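PDB 5BKE: alpha-ketoglutarate-dependent 2,4-dichlorophenoxyacetate dioxygenase from Bradyrhizobium diazoefficiens, which probably acts as a metal- and 2-oxoglutarate-dependent dioxygenase that breaks down aryloxyalkanoate herbicides. Local coordinates for residues Ile3-Leu8 against Gly14-Leu19; Val42-Asp47 against Phe243-Lys248; Ala160-Leu165 against Arg228-Asp233. All coordinates share one frame; numbering follows the deposited sequence.

Contact 1 is a surface beta hairpin at the margin of the large mixed sheet and is held mainly by its backbone. Contact 2 is buried between that sheet and the three-stranded antiparallel sheet that holds strand 244-247, and only side chains meet there. The two are joined physically: strands 14-17 and 42-45 are neighbours in one sheet, V44 bonds to G14 and V16 through its backbone, and L8 packs on Y245. Contact 3 lies apart, its centre about 28 Å from that of contact 2 and about 35 Å from that of contact 1. It is partly buried, mostly apolar, and sits beside another subunit, whereas contact 2 lies nearer the metal centre.

Contact 1 of 3, residues Ile3-Leu8 against Gly14-Leu19; sequences IAIRQL and GQVSGL
The R6 and Q15 side chains lie side by side, their guanidinium and carboxamide planes 81° apart, while L8 CD2 lies 3.8 Å above one face of the R6 guanidinium, offset toward its rim. R6 NH1 and Q15 NE2 are 3.5 Å apart but, both being donors, form no hydrogen bond; Q15 OE1 instead has a weak bond to H46 NE2. In both residues CG is anti to the backbone N (chi1 -171° in R6 and -177° in Q15), which carries the two long chains out over the same face of the hairpin. The L8 side chain runs across that of Q15, with L8 CD2 3.9 Å from Q15 CB. Cutting L8 back to an alanine would probably take away the packing on this guanidinium face and let both the R6 head and the Q15 chain shift.

Beneath these groups the antiparallel backbones are tied at R6 and Q15: R6 N donates to Q15 O at 2.9 Å, and Q15 N to R6 O at 2.6 Å. S17 N also donates to A4 O, and a water bridges A4 N and S17 O. Glycine suits position 14, since any CB would clash with I5 CG2. On the other face I5 and V16 are beta-branched and apolar, as suits a strand facing the protein; I3 CD1 extends that patch, 4.0 Å from V16 CG1.

Strand 4-7 is the outermost strand of the mixed sheet within this chain. Strand 14-17 bonds on to strand 42-45 through G14 and V16, and I5 turns to A36 and Y40 of helix 27-40.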
loop_
_atom_site.group_PDB
_atom_site.type_symbol
_atom_site.label_atom_id
_atom_site.label_comp_id
_atom_site.label_asym_id
_atom_site.label_seq_id
_atom_site.Cartn_x
_atom_site.Cartn_y
_atom_site.Cartn_z
ATOM N N ILE C 3 19.553 27.993 14.384
ATOM C CA ILE C 3 20.865 27.717 14.992
ATOM C C ILE C 3 21.428 26.374 14.489
ATOM O O ILE C 3 20.662 25.477 14.113
ATOM C CB ILE C 3 20.823 27.780 16.549
ATOM C CG1 ILE C 3 19.858 26.726 17.135
ATOM C CG2 ILE C 3 20.491 29.204 17.004
ATOM C CD1 ILE C 3 19.801 26.663 18.653
ATOM N N ALA C 4 22.755 26.245 14.482
ATOM C CA ALA C 4 23.417 25.024 14.001
ATOM C C ALA C 4 23.314 23.886 15.019
ATOM O O ALA C 4 23.763 24.024 16.169
ATOM C CB ALA C 4 24.868 25.297 13.621
ATOM N N ILE C 5 22.696 22.782 14.589
ATOM C CA ILE C 5 22.489 21.583 15.418
ATOM C C ILE C 5 22.859 20.310 14.645
ATOM O O ILE C 5 22.353 20.062 13.537
ATOM C CB ILE C 5 21.026 21.465 15.935
ATOM C CG1 ILE C 5 20.631 22.683 16.779
ATOM C CG2 ILE C 5 20.832 20.191 16.760
ATOM C CD1 ILE C 5 19.147 22.973 16.762
ATOM N N ARG C 6 23.736 19.506 15.239
ATOM C CA ARG C 6 24.044 18.176 14.744
ATOM C C ARG C 6 23.479 17.119 15.700
ATOM O O ARG C 6 23.743 17.157 16.898
ATOM C CB ARG C 6 25.559 18.024 14.572
ATOM C CG ARG C 6 25.990 16.748 13.866
ATOM C CD ARG C 6 27.497 16.688 13.690
ATOM N NE ARG C 6 28.011 15.454 14.282
ATOM C CZ ARG C 6 28.948 15.382 15.229
ATOM N NH1 ARG C 6 29.545 16.478 15.695
ATOM N NH2 ARG C 6 29.312 14.191 15.694
ATOM N N GLN C 7 22.709 16.174 15.164
ATOM C CA GLN C 7 22.147 15.083 15.969
ATOM C C GLN C 7 23.223 14.076 16.349
ATOM O O GLN C 7 24.060 13.724 15.520
ATOM C CB GLN C 7 20.995 14.400 15.238
ATOM C CG GLN C 7 20.145 13.517 16.147
ATOM C CD GLN C 7 18.847 13.077 15.506
ATOM O OE1 GLN C 7 18.234 13.816 14.743
ATOM N NE2 GLN C 7 18.419 11.866 15.822
ATOM N N LEU C 8 23.201 13.624 17.603
ATOM C CA LEU C 8 24.259 12.742 18.139
ATOM C C LEU C 8 23.857 11.283 18.376
ATOM O O LEU C 8 24.722 10.422 18.548
ATOM C CB LEU C 8 24.876 13.327 19.430
ATOM C CG LEU C 8 25.580 14.692 19.432
ATOM C CD1 LEU C 8 26.134 14.972 20.823
ATOM C CD2 LEU C 8 26.689 14.800 18.387
ATOM N N GLY C 14 20.934 16.743 20.430
ATOM C CA GLY C 14 21.557 17.661 19.484
ATOM C C GLY C 14 22.788 18.368 20.020
ATOM O O GLY C 14 22.842 18.764 21.193
ATOM N N GLN C 15 23.783 18.529 19.152
ATOM C CA GLN C 15 24.970 19.321 19.463
ATOM C C GLN C 15 24.785 20.702 18.872
ATOM O O GLN C 15 24.495 20.844 17.677
ATOM C CB GLN C 15 26.241 18.662 18.919
ATOM C CG GLN C 15 27.526 19.405 19.263
ATOM C CD GLN C 15 28.772 18.615 18.910
ATOM O OE1 GLN C 15 29.051 17.567 19.500
ATOM N NE2 GLN C 15 29.538 19.124 17.959
ATOM N N VAL C 16 24.944 21.719 19.715
ATOM C CA VAL C 16 24.708 23.101 19.300
ATOM C C VAL C 16 26.017 23.871 19.160
ATOM O O VAL C 16 26.875 23.815 20.039
ATOM C CB VAL C 16 23.768 23.842 20.278
ATOM C CG1 VAL C 16 23.366 25.190 19.709
ATOM C CG2 VAL C 16 22.527 23.012 20.571
ATOM N N SER C 17 26.149 24.616 18.071
ATOM C CA SER C 17 27.318 25.473 17.870
ATOM C C SER C 17 26.895 26.873 17.457
ATOM O O SER C 17 25.768 27.073 17.009
ATOM C CB SER C 17 28.271 24.853 16.830
ATOM O OG SER C 17 27.578 24.573 15.628
ATOM N N GLY C 18 27.791 27.841 17.633
ATOM C CA GLY C 18 27.546 29.213 17.190
ATOM C C GLY C 18 26.964 30.126 18.260
ATOM O O GLY C 18 26.728 31.297 17.993
ATOM N N LEU C 19 26.730 29.597 19.464
ATOM C CA LEU C 19 26.216 30.412 20.578
ATOM C C LEU C 19 27.236 30.565 21.692
ATOM O O LEU C 19 27.898 29.606 22.078
ATOM C CB LEU C 19 24.921 29.832 21.156
ATOM C CG LEU C 19 23.653 29.728 20.307
ATOM C CD1 LEU C 19 22.554 29.121 21.161
ATOM C CD2 LEU C 19 23.187 31.060 19.736
HETATM O O HOH W 1 24.053 28.446 15.540
#

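Contact 2 of 3, residues Val42-Asp47 against Phe243-Lys248; sequences VLVFHD and FVYVHK
Y245 OH and H247 ND1 lie 2.8 Å apart in a hydrogen bond, and V44 packs against both partners from the facing strand. Its two methyls divide the work: V44 CG2 rests 3.7 Å from Y245 OH, and V44 CG1 comes equally close to H247 CE1, at 3.7 Å. With CG1 anti to the backbone N (chi1 175°) and CG2 anti to the carbonyl carbon, both branches spread toward the second strand, a reach that suits a beta-branched valine. The methyls approach the two rings obliquely, and V44 CG2 also meets the phenol carbon Y245 CE2 at 4.3 Å.

Being two places apart in strand 244-247, Y245 and H247 project to the same side, which lets their ends meet. The imidazole has Y245 CZ at its edge, in plane, and Y245 in turn carries H247 N 4.0 Å above one face of its ring, offset toward the rim. H247 NE2 has its own partner, D253 OD2, so both ring nitrogens are bonded and the imidazole's rotation is fixed. H46 ND1 binds the other oxygen of D253, and W249 meets the H247 ring edge-to-face.

The strands never approach closely, V44 CA and H247 CA being 8.9 Å apart: they belong to the two facing sheets, as expected in the double-stranded beta-helix (jelly-roll) core of the TauD/TfdA family. H247 stands about 8 Å from the bound N-oxalylglycine, measured from its side chain. A carboxylate shared by two histidines would probably polarise both imidazoles, and the V44 methyls pack an apolar surface against the Y245-H247 pair.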
loop_
_atom_site.group_PDB
_atom_site.type_symbol
_atom_site.label_atom_id
_atom_site.label_comp_id
_atom_site.label_asym_id
_atom_site.label_seq_id
_atom_site.Cartn_x
_atom_site.Cartn_y
_atom_site.Cartn_z
ATOM N N VAL C 42 17.771 16.679 24.686
ATOM C CA VAL C 42 19.086 16.905 25.291
ATOM C C VAL C 42 19.923 17.724 24.303
ATOM O O VAL C 42 19.961 17.428 23.097
ATOM C CB VAL C 42 19.832 15.582 25.650
ATOM C CG1 VAL C 42 21.164 15.859 26.333
ATOM C CG2 VAL C 42 19.008 14.676 26.543
ATOM N N LEU C 43 20.583 18.756 24.820
ATOM C CA LEU C 43 21.442 19.605 24.017
ATOM C C LEU C 43 22.838 19.673 24.618
ATOM O O LEU C 43 22.991 19.762 25.836
ATOM C CB LEU C 43 20.836 21.004 23.838
ATOM C CG LEU C 43 19.534 21.159 23.038
ATOM C CD1 LEU C 43 19.165 22.637 22.949
ATOM C CD2 LEU C 43 19.598 20.519 21.641
ATOM N N VAL C 44 23.845 19.620 23.745
ATOM C CA VAL C 44 25.259 19.585 24.125
ATOM C C VAL C 44 25.922 20.833 23.554
ATOM O O VAL C 44 25.844 21.089 22.356
ATOM C CB VAL C 44 25.954 18.302 23.585
ATOM C CG1 VAL C 44 27.457 18.303 23.877
ATOM C CG2 VAL C 44 25.300 17.048 24.158
ATOM N N PHE C 45 26.535 21.630 24.423
ATOM C CA PHE C 45 27.280 22.815 24.008
ATOM C C PHE C 45 28.710 22.556 24.444
ATOM O O PHE C 45 28.945 22.196 25.598
ATOM C CB PHE C 45 26.779 24.087 24.715
ATOM C CG PHE C 45 25.368 24.504 24.358
ATOM C CD1 PHE C 45 24.255 23.846 24.908
ATOM C CD2 PHE C 45 25.146 25.607 23.527
ATOM C CE1 PHE C 45 22.962 24.252 24.597
ATOM C CE2 PHE C 45 23.850 26.016 23.213
ATOM C CZ PHE C 45 22.757 25.333 23.746
ATOM N N HIS C 46 29.663 22.745 23.538
ATOM C CA HIS C 46 31.084 22.633 23.889
ATOM C C HIS C 46 31.691 24.018 24.168
ATOM O O HIS C 46 31.180 25.029 23.685
ATOM C CB HIS C 46 31.871 21.887 22.788
ATOM C CG HIS C 46 31.428 20.469 22.582
ATOM N ND1 HIS C 46 31.545 19.503 23.557
ATOM C CD2 HIS C 46 30.869 19.855 21.513
ATOM C CE1 HIS C 46 31.078 18.354 23.098
ATOM N NE2 HIS C 46 30.666 18.539 21.858
ATOM N N ASP C 47 32.775 24.046 24.949
ATOM C CA ASP C 47 33.558 25.272 25.199
ATOM C C ASP C 47 32.687 26.434 25.683
ATOM O O ASP C 47 32.619 27.494 25.054
ATOM C CB ASP C 47 34.375 25.676 23.951
ATOM C CG ASP C 47 35.175 24.520 23.374
ATOM O OD1 ASP C 47 36.142 24.075 24.036
ATOM O OD2 ASP C 47 34.832 24.053 22.256
ATOM N N PHE C 243 18.266 3.289 23.095
ATOM C CA PHE C 243 17.608 4.503 23.596
ATOM C C PHE C 243 18.547 5.408 24.407
ATOM O O PHE C 243 18.096 6.403 24.971
ATOM C CB PHE C 243 16.343 4.180 24.434
ATOM C CG PHE C 243 15.361 3.269 23.753
ATOM C CD1 PHE C 243 14.867 3.562 22.475
ATOM C CD2 PHE C 243 14.915 2.109 24.395
ATOM C CE1 PHE C 243 13.964 2.709 21.845
ATOM C CE2 PHE C 243 14.008 1.252 23.765
ATOM C CZ PHE C 243 13.537 1.557 22.492
ATOM N N VAL C 244 19.840 5.073 24.452
ATOM C CA VAL C 244 20.776 5.751 25.349
ATOM C C VAL C 244 21.845 6.527 24.596
ATOM O O VAL C 244 22.385 6.047 23.596
ATOM C CB VAL C 244 21.383 4.774 26.407
ATOM C CG1 VAL C 244 22.498 5.428 27.222
ATOM C CG2 VAL C 244 20.296 4.269 27.359
ATOM N N TYR C 245 22.117 7.739 25.073
ATOM C CA TYR C 245 23.249 8.537 24.619
ATOM C C TYR C 245 24.248 8.658 25.763
ATOM O O TYR C 245 23.878 9.035 26.891
ATOM C CB TYR C 245 22.803 9.919 24.143
ATOM C CG TYR C 245 23.919 10.943 24.078
ATOM C CD1 TYR C 245 24.864 10.928 23.044
ATOM C CD2 TYR C 245 24.039 11.936 25.065
ATOM C CE1 TYR C 245 25.904 11.864 23.001
ATOM C CE2 TYR C 245 25.059 12.880 25.021
ATOM C CZ TYR C 245 25.991 12.843 23.993
ATOM O OH TYR C 245 26.999 13.791 23.965
ATOM N N VAL C 246 25.508 8.350 25.459
ATOM C CA VAL C 246 26.577 8.422 26.449
ATOM C C VAL C 246 27.358 9.715 26.224
ATOM O O VAL C 246 27.891 9.948 25.126
ATOM C CB VAL C 246 27.497 7.180 26.411
ATOM C CG1 VAL C 246 28.610 7.301 27.442
ATOM C CG2 VAL C 246 26.695 5.905 26.650
ATOM N N HIS C 247 27.384 10.567 27.254
ATOM C CA HIS C 247 28.177 11.791 27.200
ATOM C C HIS C 247 29.504 11.618 27.924
ATOM O O HIS C 247 29.538 11.302 29.124
ATOM C CB HIS C 247 27.439 13.020 27.744
ATOM C CG HIS C 247 28.172 14.301 27.489
ATOM N ND1 HIS C 247 28.204 14.903 26.249
ATOM C CD2 HIS C 247 28.944 15.066 28.295
ATOM C CE1 HIS C 247 28.933 16.002 26.311
ATOM N NE2 HIS C 247 29.399 16.121 27.540
ATOM N N LYS C 248 30.579 11.830 27.163
ATOM C CA LYS C 248 31.943 11.860 27.654
ATOM C C LYS C 248 32.318 13.328 27.851
ATOM O O LYS C 248 32.295 14.125 26.906
ATOM C CB LYS C 248 32.868 11.195 26.638
ATOM C CG LYS C 248 34.193 10.711 27.196
ATOM C CD LYS C 248 35.286 10.750 26.125
ATOM C CE LYS C 248 36.383 9.720 26.377
ATOM N NZ LYS C 248 36.982 9.840 27.741
#

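Contact 3 of 3, residues Ala160-Leu165 against Arg228-Asp233; sequences AEIEDL and RLLLRD
I162 and L230 are the residues whose backbones come nearest, with I162 CA and L230 CA 9.3 Å apart, so the segments meet through side chains. Segment 160-165 continues from helix 156-162 through a type I beta turn, I162 to L165, closed by L165 N donating to I162 O at 3.1 Å. Segment 228-233 is regular helix, with R232 N bonded to R228 O at 2.8 Å.

L230 is the residue common to all three side-chain contacts, and one methyl does the touching. Its CG is anti to the backbone N (chi1 -177°), which carries CD2 away from the helix. Here L230 CD2 meets L165 CD1 tip to tip at 3.9 Å, with I162 CG2 a little farther from it at 4.4 Å. E161 comes from the opposite direction on an extended chain, setting E161 OE2 3.9 Å from L230 CD2. Aliphatic residues suit the inner side, where I162 and L230 are buried, while glutamate suits the exposed edge of the contact, where its carboxylate makes a weak, long ion pair with R268 of the second subunit.

Behind the contact, I162 and L165 lean on L198 of strand 194-201, and L230 on I219 of strand 216-219. The arrangement is alpha/beta packing: helix 224-238 and helix 156-162 with the turn that follows it touch lightly over a four-stranded antiparallel sheet, at a subunit interface where D233 forms a salt bridge to R267 of the second subunit.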
loop_
_atom_site.group_PDB
_atom_site.type_symbol
_atom_site.label_atom_id
_atom_site.label_comp_id
_atom_site.label_asym_id
_atom_site.label_seq_id
_atom_site.Cartn_x
_atom_site.Cartn_y
_atom_site.Cartn_z
ATOM N N ALA C 160 -1.664 -0.140 26.962
ATOM C CA ALA C 160 -3.017 -0.132 27.527
ATOM C C ALA C 160 -3.005 -0.385 29.041
ATOM O O ALA C 160 -3.805 0.206 29.764
ATOM C CB ALA C 160 -3.915 -1.138 26.810
ATOM N N GLU C 161 -2.098 -1.258 29.496
ATOM C CA GLU C 161 -1.923 -1.584 30.917
ATOM C C GLU C 161 -1.450 -0.363 31.726
ATOM O O GLU C 161 -2.006 -0.065 32.788
ATOM C CB GLU C 161 -0.953 -2.773 31.088
ATOM C CG GLU C 161 -0.561 -3.115 32.535
ATOM C CD GLU C 161 0.594 -4.115 32.662
ATOM O OE1 GLU C 161 1.341 -4.352 31.675
ATOM O OE2 GLU C 161 0.764 -4.668 33.774
ATOM N N ILE C 162 -0.450 0.346 31.204
ATOM C CA ILE C 162 0.214 1.427 31.943
ATOM C C ILE C 162 -0.455 2.814 31.865
ATOM O O ILE C 162 -0.157 3.687 32.680
ATOM C CB ILE C 162 1.729 1.519 31.588
ATOM C CG1 ILE C 162 1.940 1.954 30.126
ATOM C CG2 ILE C 162 2.438 0.199 31.925
ATOM C CD1 ILE C 162 3.375 2.272 29.766
ATOM N N GLU C 163 -1.373 2.995 30.909
ATOM C CA GLU C 163 -1.920 4.317 30.553
ATOM C C GLU C 163 -2.327 5.213 31.736
ATOM O O GLU C 163 -1.951 6.387 31.774
ATOM C CB GLU C 163 -3.062 4.176 29.518
ATOM C CG GLU C 163 -3.768 5.470 29.086
ATOM C CD GLU C 163 -2.877 6.465 28.338
ATOM O OE1 GLU C 163 -2.018 6.049 27.532
ATOM O OE2 GLU C 163 -3.047 7.693 28.545
ATOM N N ASP C 164 -3.067 4.655 32.693
ATOM C CA ASP C 164 -3.625 5.445 33.802
ATOM C C ASP C 164 -2.933 5.209 35.144
ATOM O O ASP C 164 -3.368 5.739 36.170
ATOM C CB ASP C 164 -5.139 5.214 33.926
ATOM C CG ASP C 164 -5.904 5.667 32.684
ATOM O OD1 ASP C 164 -5.921 6.880 32.394
ATOM O OD2 ASP C 164 -6.480 4.806 31.990
ATOM N N LEU C 165 -1.845 4.442 35.132
ATOM C CA LEU C 165 -1.102 4.149 36.357
ATOM C C LEU C 165 -0.405 5.376 36.969
ATOM O O LEU C 165 0.065 6.275 36.255
ATOM C CB LEU C 165 -0.124 2.990 36.135
ATOM C CG LEU C 165 -0.718 1.614 35.783
ATOM C CD1 LEU C 165 0.391 0.572 35.670
ATOM C CD2 LEU C 165 -1.790 1.160 36.771
ATOM N N ARG C 228 6.733 -2.694 41.604
ATOM C CA ARG C 228 8.184 -2.560 41.465
ATOM C C ARG C 228 8.756 -3.420 40.339
ATOM O O ARG C 228 9.649 -2.970 39.605
ATOM C CB ARG C 228 8.880 -2.851 42.782
ATOM C CG ARG C 228 8.701 -1.729 43.777
ATOM C CD ARG C 228 9.663 -1.866 44.935
ATOM N NE ARG C 228 9.597 -0.683 45.783
ATOM C CZ ARG C 228 10.230 -0.540 46.943
ATOM N NH1 ARG C 228 11.001 -1.516 47.419
ATOM N NH2 ARG C 228 10.092 0.591 47.629
ATOM N N LEU C 229 8.226 -4.639 40.200
ATOM C CA LEU C 229 8.602 -5.530 39.100
ATOM C C LEU C 229 8.286 -4.912 37.738
ATOM O O LEU C 229 9.141 -4.918 36.842
ATOM C CB LEU C 229 7.995 -6.926 39.257
ATOM C CG LEU C 229 8.654 -7.834 40.314
ATOM C CD1 LEU C 229 7.872 -9.133 40.468
ATOM C CD2 LEU C 229 10.128 -8.120 40.026
ATOM N N LEU C 230 7.085 -4.344 37.610
ATOM C CA LEU C 230 6.691 -3.623 36.397
ATOM C C LEU C 230 7.632 -2.451 36.089
ATOM O O LEU C 230 8.129 -2.314 34.947
ATOM C CB LEU C 230 5.236 -3.151 36.487
ATOM C CG LEU C 230 4.621 -2.436 35.271
ATOM C CD1 LEU C 230 4.750 -3.260 33.990
ATOM C CD2 LEU C 230 3.163 -2.113 35.570
ATOM N N LEU C 231 7.886 -1.634 37.111
ATOM C CA LEU C 231 8.812 -0.507 37.000
ATOM C C LEU C 231 10.223 -0.961 36.604
ATOM O O LEU C 231 10.843 -0.348 35.735
ATOM C CB LEU C 231 8.821 0.346 38.289
ATOM C CG LEU C 231 7.517 1.069 38.685
ATOM C CD1 LEU C 231 7.663 1.720 40.052
ATOM C CD2 LEU C 231 7.050 2.091 37.643
ATOM N N ARG C 232 10.703 -2.041 37.223
ATOM C CA ARG C 232 11.980 -2.667 36.834
ATOM C C ARG C 232 12.028 -3.062 35.346
ATOM O O ARG C 232 13.029 -2.797 34.674
ATOM C CB ARG C 232 12.279 -3.890 37.701
ATOM C CG ARG C 232 12.968 -3.556 39.004
ATOM C CD ARG C 232 13.230 -4.806 39.829
ATOM N NE ARG C 232 14.014 -4.468 41.014
ATOM C CZ ARG C 232 15.338 -4.579 41.106
ATOM N NH1 ARG C 232 16.056 -5.056 40.092
ATOM N NH2 ARG C 232 15.946 -4.222 42.233
ATOM N N ASP C 233 10.945 -3.678 34.859
ATOM C CA ASP C 233 10.824 -4.107 33.458
ATOM C C ASP C 233 10.831 -2.930 32.508
ATOM O O ASP C 233 11.551 -2.942 31.504
ATOM C CB ASP C 233 9.554 -4.933 33.241
ATOM C CG ASP C 233 9.699 -6.371 33.697
ATOM O OD1 ASP C 233 10.842 -6.871 33.864
ATOM O OD2 ASP C 233 8.647 -7.017 33.886
#